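PDB 4F0L: amidohydrolase from Brucella melitensis biovar Abortus, which is probably a metal-dependent hydrolase of the amidohydrolase family, perhaps a deaminase, and holds an iron(III) ion at its metal site. Local coordinates for residues Glu104-Val109 with Ser144-Arg149; Asp23-Asn28 with Gln54-Ala59; Asp224-Val229 with Glu262-His267. One frame throughout, in Å; residues are numbered along the deposited sequence.

Interaction 1 of 3, residues Glu104-Val109 with Ser144-Arg149; sequences EQAEAV and SEMADR
A single arginine, R149, faces three glutamates: E107 and E104 across the contact and E145 one turn back on its own helix. The helical segments 104-109 and 145-149 run in roughly the same direction, their axes crossing at -27° and approaching to 9.0 Å. The backbones come nearest where the CA atoms of E107 and R149 lie 5.0 Å apart. A bend at chi2 (-64°) carries the guanidinium of R149 back along its own helix to the carboxylates of E107 and E145. At its edge, NH1 donates to OE1 of E107 over 2.9 Å, meeting that oxygen head-on and nearly in the guanidinium plane. The two flat groups are turned 59° from one another, and one carboxylate oxygen makes the bond. The NE of R149 binds OE2 of E145, also at 2.9 Å, so two different edges of the guanidinium are held and its rotation is restricted. E104 adds a long salt bridge through OE2, 3.6 Å from NH2 of R149; it is doubtful, since this side chain was modelled in two conformers. The backbone N of E104 lies over one face of the guanidinium. Beside these charges the chains pack apolarly: CB of E107 rests 4.0 Å from CD of R149, and CB of A106 touches SD of M146 at 3.8 Å, both of the latter residues buried. P103 also lies against R149. The E107-R149 salt bridge links the two helices along their partly exposed seam, and one shared cation would probably offset the repulsion between the glutamates.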
loop_
_atom_site.group_PDB
_atom_site.type_symbol
_atom_site.label_atom_id
_atom_site.label_comp_id
_atom_site.label_asym_id
_atom_site.label_seq_id
_atom_site.Cartn_x
_atom_site.Cartn_y
_atom_site.Cartn_z
ATOM N N GLU B 104 10.281 -26.081 -16.120
ATOM C CA GLU B 104 10.062 -26.572 -14.772
ATOM C C GLU B 104 10.014 -25.403 -13.792
ATOM O O GLU B 104 9.148 -25.335 -12.910
ATOM C CB GLU B 104 11.193 -27.539 -14.387
ATOM C CG GLU B 104 11.215 -28.853 -15.174
ATOM C CD GLU B 104 11.848 -28.776 -16.569
ATOM O OE1 GLU B 104 12.428 -27.735 -16.989
ATOM O OE2 GLU B 104 11.762 -29.813 -17.262
ATOM N N GLN B 105 10.956 -24.474 -13.942
ATOM C CA GLN B 105 10.989 -23.292 -13.061
ATOM C C GLN B 105 9.774 -22.395 -13.299
ATOM O O GLN B 105 9.182 -21.878 -12.354
ATOM C CB GLN B 105 12.284 -22.494 -13.244
ATOM C CG GLN B 105 13.520 -23.215 -12.746
ATOM C CD GLN B 105 14.801 -22.621 -13.269
ATOM O OE1 GLN B 105 14.796 -21.816 -14.214
ATOM N NE2 GLN B 105 15.915 -23.035 -12.674
ATOM N N ALA B 106 9.398 -22.231 -14.553
ATOM C CA ALA B 106 8.274 -21.389 -14.885
ATOM C C ALA B 106 6.984 -21.931 -14.268
ATOM O O ALA B 106 6.161 -21.157 -13.808
ATOM C CB ALA B 106 8.125 -21.269 -16.378
ATOM N N GLU B 107 6.830 -23.245 -14.229
ATOM C CA GLU B 107 5.640 -23.826 -13.623
ATOM C C GLU B 107 5.617 -23.582 -12.120
ATOM O O GLU B 107 4.570 -23.258 -11.560
ATOM C CB GLU B 107 5.549 -25.323 -13.896
ATOM C CG GLU B 107 4.210 -25.921 -13.452
ATOM C CD GLU B 107 4.032 -27.404 -13.761
ATOM O OE1 GLU B 107 4.777 -27.954 -14.597
ATOM O OE2 GLU B 107 3.118 -28.016 -13.164
ATOM N N ALA B 108 6.767 -23.774 -11.465
ATOM C CA ALA B 108 6.908 -23.538 -10.020
ATOM C C ALA B 108 6.632 -22.103 -9.615
ATOM O O ALA B 108 5.898 -21.850 -8.643
ATOM C CB ALA B 108 8.294 -23.943 -9.542
ATOM N N VAL B 109 7.206 -21.159 -10.346
ATOM C CA VAL B 109 6.958 -19.742 -10.127
ATOM C C VAL B 109 5.477 -19.368 -10.350
ATOM O O VAL B 109 4.868 -18.707 -9.498
ATOM C CB VAL B 109 7.859 -18.878 -11.006
ATOM C CG1 VAL B 109 7.485 -17.408 -10.892
ATOM C CG2 VAL B 109 9.330 -19.112 -10.624
ATOM N N SER B 144 4.168 -25.111 -27.659
ATOM C CA SER B 144 3.480 -24.376 -26.602
ATOM C C SER B 144 3.961 -24.740 -25.198
ATOM O O SER B 144 3.301 -24.371 -24.209
ATOM C CB SER B 144 1.952 -24.562 -26.721
ATOM O OG SER B 144 1.549 -25.911 -26.471
ATOM N N GLU B 145 5.083 -25.445 -25.101
ATOM C CA GLU B 145 5.631 -25.877 -23.798
ATOM C C GLU B 145 5.392 -24.880 -22.639
ATOM O O GLU B 145 4.864 -25.264 -21.598
ATOM C CB GLU B 145 7.127 -26.145 -23.911
ATOM C CG GLU B 145 7.774 -26.653 -22.631
ATOM C CD GLU B 145 7.238 -27.990 -22.160
ATOM O OE1 GLU B 145 6.929 -28.857 -23.019
ATOM O OE2 GLU B 145 7.103 -28.178 -20.935
ATOM N N MET B 146 5.784 -23.622 -22.812
ATOM C CA MET B 146 5.730 -22.667 -21.705
ATOM C C MET B 146 4.297 -22.312 -21.339
ATOM O O MET B 146 3.987 -22.165 -20.154
ATOM C CB MET B 146 6.545 -21.400 -21.999
ATOM C CG MET B 146 8.047 -21.610 -21.847
ATOM S SD MET B 146 8.491 -21.879 -20.130
ATOM C CE MET B 146 10.202 -21.356 -20.084
ATOM N N ALA B 147 3.416 -22.228 -22.344
ATOM C CA ALA B 147 1.969 -22.014 -22.100
ATOM C C ALA B 147 1.356 -23.221 -21.395
ATOM O O ALA B 147 0.479 -23.060 -20.518
ATOM C CB ALA B 147 1.195 -21.688 -23.396
ATOM N N ASP B 148 1.809 -24.425 -21.756
ATOM C CA ASP B 148 1.358 -25.639 -21.082
ATOM C C ASP B 148 1.728 -25.618 -19.580
ATOM O O ASP B 148 0.986 -26.131 -18.729
ATOM C CB ASP B 148 1.951 -26.897 -21.716
ATOM C CG ASP B 148 1.613 -27.056 -23.205
ATOM O OD1 ASP B 148 0.817 -26.294 -23.803
ATOM O OD2 ASP B 148 2.195 -27.982 -23.793
ATOM N N ARG B 149 2.903 -25.070 -19.274
ATOM C CA ARG B 149 3.326 -24.925 -17.866
ATOM C C ARG B 149 2.418 -23.978 -17.073
ATOM O O ARG B 149 2.086 -24.248 -15.895
ATOM C CB ARG B 149 4.765 -24.450 -17.786
ATOM C CG ARG B 149 5.761 -25.436 -18.390
ATOM C CD ARG B 149 5.783 -26.747 -17.615
ATOM N NE ARG B 149 6.808 -27.642 -18.127
ATOM C CZ ARG B 149 7.390 -28.624 -17.431
ATOM N NH1 ARG B 149 7.095 -28.863 -16.152
ATOM N NH2 ARG B 149 8.302 -29.376 -18.022
#

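Interaction 2 of 3, residues Asp23-Asn28 with Gln54-Ala59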
loop_
_atom_site.group_PDB
_atom_site.type_symbol
_atom_site.label_atom_id
_atom_site.label_comp_id
_atom_site.label_asym_id
_atom_site.label_seq_id
_atom_site.Cartn_x
_atom_site.Cartn_y
_atom_site.Cartn_z
ATOM N N ASP B 23 -27.002 -5.966 -7.919
ATOM C CA ASP B 23 -27.914 -4.875 -7.637
ATOM C C ASP B 23 -27.772 -4.363 -6.184
ATOM O O ASP B 23 -28.651 -3.679 -5.699
ATOM C CB ASP B 23 -29.367 -5.259 -7.994
ATOM C CG ASP B 23 -29.861 -6.481 -7.230
ATOM O OD1 ASP B 23 -29.056 -7.241 -6.628
ATOM O OD2 ASP B 23 -31.077 -6.688 -7.203
ATOM N N GLY B 24 -26.667 -4.679 -5.502
ATOM C CA GLY B 24 -26.425 -4.157 -4.157
ATOM C C GLY B 24 -26.230 -5.202 -3.057
ATOM O O GLY B 24 -26.347 -6.427 -3.284
ATOM N N TRP B 25 -25.911 -4.717 -1.860
ATOM C CA TRP B 25 -25.849 -5.586 -0.691
ATOM C C TRP B 25 -27.164 -6.208 -0.395
ATOM O O TRP B 25 -28.178 -5.556 -0.453
ATOM C CB TRP B 25 -25.387 -4.842 0.559
ATOM C CG TRP B 25 -23.925 -4.502 0.489
ATOM C CD1 TRP B 25 -23.357 -3.277 0.151
ATOM C CD2 TRP B 25 -22.809 -5.389 0.723
ATOM N NE1 TRP B 25 -22.002 -3.338 0.183
ATOM C CE2 TRP B 25 -21.609 -4.588 0.507
ATOM C CE3 TRP B 25 -22.674 -6.723 1.104
ATOM C CZ2 TRP B 25 -20.360 -5.122 0.667
ATOM C CZ3 TRP B 25 -21.400 -7.256 1.269
ATOM C CH2 TRP B 25 -20.272 -6.486 1.040
ATOM N N ALA B 26 -27.153 -7.497 -0.087
ATOM C CA ALA B 26 -28.341 -8.162 0.465
ATOM C C ALA B 26 -27.926 -8.919 1.703
ATOM O O ALA B 26 -26.756 -9.281 1.871
ATOM C CB ALA B 26 -28.949 -9.115 -0.553
ATOM N N GLU B 27 -28.905 -9.177 2.560
ATOM C CA GLU B 27 -28.669 -9.895 3.797
ATOM C C GLU B 27 -29.280 -11.284 3.776
ATOM O O GLU B 27 -30.314 -11.526 3.123
ATOM C CB GLU B 27 -29.256 -9.099 4.970
ATOM C CG GLU B 27 -28.569 -7.761 5.187
ATOM C CD GLU B 27 -29.148 -7.054 6.391
ATOM O OE1 GLU B 27 -30.042 -6.198 6.209
ATOM O OE2 GLU B 27 -28.772 -7.412 7.517
ATOM N N ASN B 28 -28.641 -12.184 4.513
ATOM C CA ASN B 28 -29.113 -13.531 4.695
ATOM C C ASN B 28 -29.303 -14.220 3.335
ATOM O O ASN B 28 -30.400 -14.650 2.982
ATOM C CB ASN B 28 -30.401 -13.540 5.553
ATOM C CG ASN B 28 -30.101 -13.292 7.022
ATOM O OD1 ASN B 28 -29.119 -13.787 7.537
ATOM N ND2 ASN B 28 -30.921 -12.492 7.689
ATOM N N GLN B 54 -21.175 -18.101 6.314
ATOM C CA GLN B 54 -20.147 -17.074 6.156
ATOM C C GLN B 54 -20.744 -15.712 6.563
ATOM O O GLN B 54 -21.963 -15.509 6.518
ATOM C CB GLN B 54 -19.636 -17.071 4.699
ATOM C CG GLN B 54 -18.988 -18.373 4.259
ATOM C CD GLN B 54 -17.584 -18.566 4.835
ATOM O OE1 GLN B 54 -16.896 -17.600 5.145
ATOM N NE2 GLN B 54 -17.143 -19.818 4.942
ATOM N N SER B 55 -19.886 -14.796 6.994
ATOM C CA SER B 55 -20.321 -13.468 7.399
ATOM C C SER B 55 -20.513 -12.534 6.231
ATOM O O SER B 55 -21.564 -11.919 6.134
ATOM C CB SER B 55 -19.323 -12.850 8.394
ATOM O OG SER B 55 -19.246 -13.693 9.536
ATOM N N VAL B 56 -19.500 -12.412 5.362
ATOM C CA VAL B 56 -19.523 -11.441 4.287
ATOM C C VAL B 56 -18.923 -12.061 3.033
ATOM O O VAL B 56 -17.791 -12.502 3.057
ATOM C CB VAL B 56 -18.747 -10.176 4.628
ATOM C CG1 VAL B 56 -18.697 -9.239 3.417
ATOM C CG2 VAL B 56 -19.368 -9.469 5.837
ATOM N N VAL B 57 -19.708 -12.110 1.955
ATOM C CA VAL B 57 -19.323 -12.772 0.687
ATOM C C VAL B 57 -19.400 -11.754 -0.454
ATOM O O VAL B 57 -20.350 -10.964 -0.541
ATOM C CB VAL B 57 -20.201 -13.995 0.371
ATOM C CG1 VAL B 57 -19.934 -14.508 -1.049
ATOM C CG2 VAL B 57 -19.938 -15.093 1.405
ATOM N N VAL B 58 -18.339 -11.723 -1.242
ATOM C CA VAL B 58 -18.198 -10.853 -2.395
ATOM C C VAL B 58 -17.734 -11.668 -3.582
ATOM O O VAL B 58 -17.253 -12.791 -3.432
ATOM C CB VAL B 58 -17.197 -9.688 -2.150
ATOM C CG1 VAL B 58 -17.682 -8.789 -0.995
ATOM C CG2 VAL B 58 -15.788 -10.178 -1.879
ATOM N N ALA B 59 -17.874 -11.095 -4.772
ATOM C CA ALA B 59 -17.454 -11.752 -6.003
ATOM C C ALA B 59 -15.941 -11.942 -6.023
ATOM O O ALA B 59 -15.218 -11.163 -5.426
ATOM C CB ALA B 59 -17.867 -10.905 -7.206
#
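The tip of the W25 indole reaches V56 and V58, and nearly all that passes between the two segments goes through it. CH2 of the ring lies 4.0 Å from CG1 of V56 and likewise 4.0 Å from CG1 of V58, residues that alternate along strand 56-59 and present their methyls on the same side. CZ3 is 4.0 Å from CG1 of V56 as well, so this methyl sits against the outer bond of the six-membered ring. The backbone oxygen of V57 comes within 4.3 Å of CZ3, between the two valines, and makes no hydrogen bond there. The valine methyls get to the ring by different torsions: CG1 of V56 stands opposite its backbone N (chi1 175°), whereas CG1 of V58 stands beside its own (chi1 -62°). At the other end of the indole, NE1 of W25 donates to D409 OD1, so that its polar atom is satisfied while the residue as a whole remains partly exposed. R366 and F369 of helix 364-379 touch W25 and V58 respectively.

The backbones are far apart, by contrast. Strands 24-26 and 56-59 run at 147° with their axes 9.5 Å from each other, too distant for any hydrogen bond between them. On this looser side D23 and E27 are exposed to solvent, and the chain turns a corner at E27 and N28. Strand 24-26 pairs with strand 19-21 in a hairpin. The arrangement is consistent with an amidohydrolase-type TIM barrel with a flanking beta domain, W25 being one of the side chains that bridge hairpin 19-26 and the first barrel strand, 56-66.

Interaction 3 of 3, residues Asp224-Val229 with Glu262-His267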
loop_
_atom_site.group_PDB
_atom_site.type_symbol
_atom_site.label_atom_id
_atom_site.label_comp_id
_atom_site.label_asym_id
_atom_site.label_seq_id
_atom_site.Cartn_x
_atom_site.Cartn_y
_atom_site.Cartn_z
ATOM N N ASP B 224 0.083 -4.820 -40.175
ATOM C CA ASP B 224 -0.324 -6.061 -40.853
ATOM C C ASP B 224 -0.333 -7.248 -39.900
ATOM O O ASP B 224 -1.234 -8.088 -39.941
ATOM C CB ASP B 224 0.617 -6.366 -42.044
ATOM C CG ASP B 224 0.472 -5.363 -43.181
ATOM O OD1 ASP B 224 -0.461 -4.537 -43.141
ATOM O OD2 ASP B 224 1.263 -5.415 -44.152
ATOM N N GLU B 225 0.675 -7.332 -39.040
ATOM C CA GLU B 225 0.744 -8.430 -38.098
ATOM C C GLU B 225 -0.403 -8.314 -37.092
ATOM O O GLU B 225 -0.972 -9.309 -36.681
ATOM C CB GLU B 225 2.074 -8.438 -37.368
ATOM C CG GLU B 225 3.298 -8.724 -38.244
ATOM C CD GLU B 225 4.598 -8.255 -37.592
ATOM O OE1 GLU B 225 4.557 -7.564 -36.527
ATOM O OE2 GLU B 225 5.669 -8.554 -38.153
ATOM N N LEU B 226 -0.733 -7.085 -36.710
ATOM C CA LEU B 226 -1.812 -6.840 -35.787
ATOM C C LEU B 226 -3.130 -7.329 -36.363
ATOM O O LEU B 226 -3.930 -7.966 -35.649
ATOM C CB LEU B 226 -1.872 -5.349 -35.450
ATOM C CG LEU B 226 -2.856 -4.864 -34.411
ATOM C CD1 LEU B 226 -2.533 -5.541 -33.090
ATOM C CD2 LEU B 226 -2.799 -3.350 -34.290
ATOM N N ASP B 227 -3.363 -7.053 -37.649
ATOM C CA ASP B 227 -4.552 -7.577 -38.326
ATOM C C ASP B 227 -4.636 -9.103 -38.269
ATOM O O ASP B 227 -5.678 -9.642 -37.910
ATOM C CB ASP B 227 -4.614 -7.145 -39.798
ATOM C CG ASP B 227 -4.904 -5.669 -39.973
ATOM O OD1 ASP B 227 -5.518 -5.056 -39.070
ATOM O OD2 ASP B 227 -4.523 -5.127 -41.035
ATOM N N SER B 228 -3.558 -9.788 -38.626
ATOM C CA SER B 228 -3.554 -11.250 -38.619
ATOM C C SER B 228 -3.818 -11.845 -37.243
ATOM O O SER B 228 -4.638 -12.735 -37.104
ATOM C CB SER B 228 -2.224 -11.784 -39.090
ATOM O OG SER B 228 -1.926 -11.237 -40.342
ATOM N N VAL B 229 -3.130 -11.327 -36.238
ATOM C CA VAL B 229 -3.212 -11.893 -34.887
ATOM C C VAL B 229 -4.604 -11.727 -34.307
ATOM O O VAL B 229 -5.147 -12.665 -33.720
ATOM C CB VAL B 229 -2.129 -11.279 -33.972
ATOM C CG1 VAL B 229 -2.336 -11.669 -32.529
ATOM C CG2 VAL B 229 -0.756 -11.713 -34.466
ATOM N N GLU B 262 -5.264 6.592 -29.759
ATOM C CA GLU B 262 -5.861 7.176 -30.945
ATOM C C GLU B 262 -5.539 6.350 -32.200
ATOM O O GLU B 262 -6.413 6.035 -33.009
ATOM C CB GLU B 262 -5.312 8.614 -31.075
ATOM C CG GLU B 262 -5.772 9.373 -32.290
ATOM C CD GLU B 262 -5.016 10.653 -32.526
ATOM O OE1 GLU B 262 -3.931 10.890 -31.941
ATOM O OE2 GLU B 262 -5.534 11.431 -33.337
ATOM N N TRP B 263 -4.281 5.978 -32.348
ATOM C CA TRP B 263 -3.881 5.218 -33.512
ATOM C C TRP B 263 -4.601 3.896 -33.543
ATOM O O TRP B 263 -5.187 3.502 -34.572
ATOM C CB TRP B 263 -2.387 5.034 -33.493
ATOM C CG TRP B 263 -1.922 4.401 -34.749
ATOM C CD1 TRP B 263 -1.391 5.025 -35.874
ATOM C CD2 TRP B 263 -1.980 2.984 -35.082
ATOM N NE1 TRP B 263 -1.118 4.101 -36.845
ATOM C CE2 TRP B 263 -1.456 2.865 -36.435
ATOM C CE3 TRP B 263 -2.402 1.846 -34.419
ATOM C CZ2 TRP B 263 -1.357 1.651 -37.070
ATOM C CZ3 TRP B 263 -2.306 0.627 -35.078
ATOM C CH2 TRP B 263 -1.800 0.536 -36.375
ATOM N N LEU B 264 -4.624 3.217 -32.390
ATOM C CA LEU B 264 -5.307 1.954 -32.285
ATOM C C LEU B 264 -6.816 2.086 -32.616
ATOM O O LEU B 264 -7.370 1.276 -33.363
ATOM C CB LEU B 264 -5.086 1.355 -30.886
ATOM C CG LEU B 264 -5.516 -0.101 -30.701
ATOM C CD1 LEU B 264 -4.697 -1.002 -31.613
ATOM C CD2 LEU B 264 -5.354 -0.527 -29.234
ATOM N N LEU B 265 -7.483 3.090 -32.057
ATOM C CA LEU B 265 -8.927 3.257 -32.297
ATOM C C LEU B 265 -9.219 3.552 -33.780
ATOM O O LEU B 265 -10.255 3.151 -34.299
ATOM C CB LEU B 265 -9.506 4.360 -31.419
ATOM C CG LEU B 265 -9.449 4.095 -29.908
ATOM C CD1 LEU B 265 -10.042 5.268 -29.147
ATOM C CD2 LEU B 265 -10.174 2.786 -29.601
ATOM N N ASP B 266 -8.290 4.230 -34.450
ATOM C CA ASP B 266 -8.450 4.558 -35.873
ATOM C C ASP B 266 -8.160 3.390 -36.811
ATOM O O ASP B 266 -8.680 3.375 -37.938
ATOM C CB ASP B 266 -7.528 5.711 -36.293
ATOM C CG ASP B 266 -7.961 7.060 -35.734
ATOM O OD1 ASP B 266 -9.056 7.157 -35.140
ATOM O OD2 ASP B 266 -7.213 8.039 -35.913
ATOM N N HIS B 267 -7.350 2.423 -36.382
ATOM C CA HIS B 267 -6.928 1.337 -37.284
ATOM C C HIS B 267 -7.486 -0.019 -36.967
ATOM O O HIS B 267 -7.274 -0.961 -37.723
ATOM C CB HIS B 267 -5.412 1.245 -37.322
ATOM C CG HIS B 267 -4.769 2.399 -38.026
ATOM N ND1 HIS B 267 -4.475 3.551 -37.401
ATOM C CD2 HIS B 267 -4.396 2.562 -39.353
ATOM C CE1 HIS B 267 -3.919 4.400 -38.277
ATOM N NE2 HIS B 267 -3.879 3.799 -39.473
#
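Helix 224-229 and helix 262-267 are held well apart where L226 meets W263 and L264, the CA atoms of L226 and L264 lying 10.1 Å from each other, so contact is made by side-chain ends alone. CD2 of L226 does all the touching. It meets CD1 of L264 at 4.0 Å and CZ3 of W263 at 4.1 Å, the latter at the edge of the indole and near its plane. L226 and L264 stand at about a right angle, while L226 and W263 lie alongside one another, pointing opposite ways. CG of L226 is opposite the backbone N (chi1 -175°), which carries CD2 toward the second helix; the ends of W263 and L264 come to meet it.

H267, at the end of the same helix as W263, covers one face of the indole: the imidazole lies across W263 with ND1 3.2 Å above the ring plane, over its centre. The same ND1 donates to the backbone O of W263 over 2.9 Å, in the plane of the imidazole, which sets the imidazole's tilt. W255 also meets the W263 ring.

Inward, L226 packs on P215 of strand 210-215, and L264 on W274 and L276 of strand 274-276. Helix 223-229 follows strand 210-215 and helix 260-267 precedes strand 274-276; L226, W263 and L264 meet over the barrel strands, as in the helical outer layer of the alpha/beta (TIM) barrel of the amidohydrolases.

In the fold
Along the chain the three contacts follow one another, interaction 2 first, then 1, then 3. Interactions 1 and 3 both lie in the helical layer of the barrel, 30 Å apart between centres and about 14 Å at their nearest atoms. Interaction 2, at the flanking beta domain, is 37 Å from the first and 42 Å from the third, centre to centre, on the opposite side of the chain's centre from interaction 3. The iron(III) ion is held by H65, H67, H241 and D329. Between side chains, A106 lies about 11 Å from H67 and L264 about 9 Å from H241, whereas interaction 2 is remote; its strand 56-66 nevertheless carries the metal ligand H65.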